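Local coordinates for protein origin of replication complex subunit 1B (Arabidopsis thaliana, PDB 5HH7) that serves as a subunit of the origin recognition complex in DNA replication and reads the histone H3 tail through its BAH-PHD cassette, at residues 181-184 against 185-189. Numbering follows the deposited sequence.
Sequences ADIE and MECIL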
loop_
_atom_site.group_PDB
_atom_site.type_symbol
_atom_site.label_atom_id
_atom_site.label_comp_id
_atom_site.label_asym_id
_atom_site.label_seq_id
_atom_site.Cartn_x
_atom_site.Cartn_y
_atom_site.Cartn_z
ATOM N N ALA A 181 -15.622 6.737 7.130
ATOM C CA ALA A 181 -15.431 7.844 8.062
ATOM C C ALA A 181 -15.177 9.163 7.341
ATOM O O ALA A 181 -14.606 9.186 6.246
ATOM C CB ALA A 181 -14.286 7.544 9.018
ATOM N N ASP A 182 -15.606 10.254 7.964
ATOM C CA ASP A 182 -15.283 11.590 7.481
ATOM C C ASP A 182 -13.890 11.966 7.960
ATOM O O ASP A 182 -13.607 11.947 9.157
ATOM C CB ASP A 182 -16.305 12.614 7.972
ATOM C CG ASP A 182 -17.697 12.361 7.422
ATOM O OD1 ASP A 182 -17.844 11.488 6.540
ATOM O OD2 ASP A 182 -18.642 13.047 7.864
ATOM N N ILE A 183 -13.026 12.306 7.011
ATOM C CA ILE A 183 -11.627 12.589 7.288
ATOM C C ILE A 183 -11.214 13.864 6.563
ATOM O O ILE A 183 -11.510 14.033 5.383
ATOM C CB ILE A 183 -10.732 11.430 6.797
ATOM C CG1 ILE A 183 -11.023 10.146 7.580
ATOM C CG2 ILE A 183 -9.261 11.796 6.905
ATOM C CD1 ILE A 183 -10.454 10.138 8.985
ATOM N N GLU A 184 -10.542 14.768 7.267
ATOM C CA GLU A 184 -10.039 15.984 6.639
ATOM C C GLU A 184 -8.974 15.624 5.608
ATOM O O GLU A 184 -8.148 14.742 5.848
ATOM C CB GLU A 184 -9.459 16.930 7.690
ATOM C CG GLU A 184 -10.493 17.511 8.637
ATOM C CD GLU A 184 -9.904 17.895 9.980
ATOM O OE1 GLU A 184 -10.160 19.026 10.442
ATOM O OE2 GLU A 184 -9.192 17.060 10.577
ATOM N N MET A 185 -8.992 16.302 4.464
ATOM C CA MET A 185 -8.020 16.033 3.405
ATOM C C MET A 185 -6.593 16.304 3.872
ATOM O O MET A 185 -5.636 15.761 3.321
ATOM C CB MET A 185 -8.331 16.850 2.147
ATOM C CG MET A 185 -9.564 16.382 1.389
ATOM S SD MET A 185 -9.627 17.031 -0.293
ATOM C CE MET A 185 -8.345 16.060 -1.079
ATOM N N GLU A 186 -6.465 17.142 4.895
ATOM C CA GLU A 186 -5.177 17.421 5.518
ATOM C C GLU A 186 -4.549 16.152 6.099
ATOM O O GLU A 186 -3.331 16.068 6.259
ATOM C CB GLU A 186 -5.354 18.472 6.616
ATOM C CG GLU A 186 -4.063 18.938 7.264
ATOM C CD GLU A 186 -4.306 19.806 8.483
ATOM O OE1 GLU A 186 -5.397 20.408 8.579
ATOM O OE2 GLU A 186 -3.412 19.875 9.352
ATOM N N CYS A 187 -5.385 15.164 6.404
ATOM C CA CYS A 187 -4.911 13.911 6.991
ATOM C C CYS A 187 -4.393 12.915 5.956
ATOM O O CYS A 187 -3.822 11.884 6.315
ATOM C CB CYS A 187 -6.013 13.262 7.829
ATOM S SG CYS A 187 -6.534 14.261 9.235
ATOM N N ILE A 188 -4.605 13.212 4.679
ATOM C CA ILE A 188 -4.091 12.364 3.609
ATOM C C ILE A 188 -2.585 12.547 3.484
ATOM O O ILE A 188 -2.099 13.673 3.425
ATOM C CB ILE A 188 -4.736 12.708 2.253
ATOM C CG1 ILE A 188 -6.237 12.412 2.279
ATOM C CG2 ILE A 188 -4.049 11.940 1.124
ATOM C CD1 ILE A 188 -6.975 12.924 1.051
ATOM N N LEU A 189 -1.849 11.441 3.451
ATOM C CA LEU A 189 -0.402 11.500 3.276
ATOM C C LEU A 189 -0.057 11.598 1.795
ATOM O O LEU A 189 0.448 12.622 1.337
ATOM C CB LEU A 189 0.273 10.283 3.914
ATOM C CG LEU A 189 0.224 10.256 5.443
ATOM C CD1 LEU A 189 0.783 8.949 5.989
ATOM C CD2 LEU A 189 0.983 11.451 6.015
#
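The sulfur of Cys187 approaches the OE2 end of the Glu184 carboxylate obliquely, somewhat off its plane and not over its face (OE2 to SG 4.1 Å), without a hydrogen bond. The stronger partner of that oxygen is Arg37, whose NE forms a salt bridge. A second flat group, the Glu184 peptide carbonyl, carries the turn: its O accepts the N-H of Cys187 at 2.8 Å. The N-H...O angle of 157° shows a fairly straight bond, yet the donor stands 51° out of the carbonyl plane, tilted above it and not on a lone pair. Cys187 CB is 3.3 Å from the same oxygen, so backbone and side chain of one residue both lie against it. With chi1 at -63°, SG sits beside its own backbone N and is brought round to the Glu184 side chain.

This i to i+3 bond belongs to the 3-10 turn 185-187, which links strand 175-184 to strand 188-195 in the mixed beta-sheet of the BAH domain. A further bond of the same span, from Ile188 N to Met185 O at 3.1 Å, continues the turn into the next strand. Ile183 CG2, anti to the backbone N, meets Cys187 CB at 3.7 Å, an apolar touch between two buried residues. Met185 CB still touches Glu184 C, but the CA-CB bond points away from 181-184, and the side chain packs on Tyr148 and Leu139. The carboxylates of Glu184 and Glu186 come no nearer than 5.3 Å between their OE1 atoms; Arg37 pairs with both, its NH2 reaching Glu186 OE1, and probably offsets their like charge.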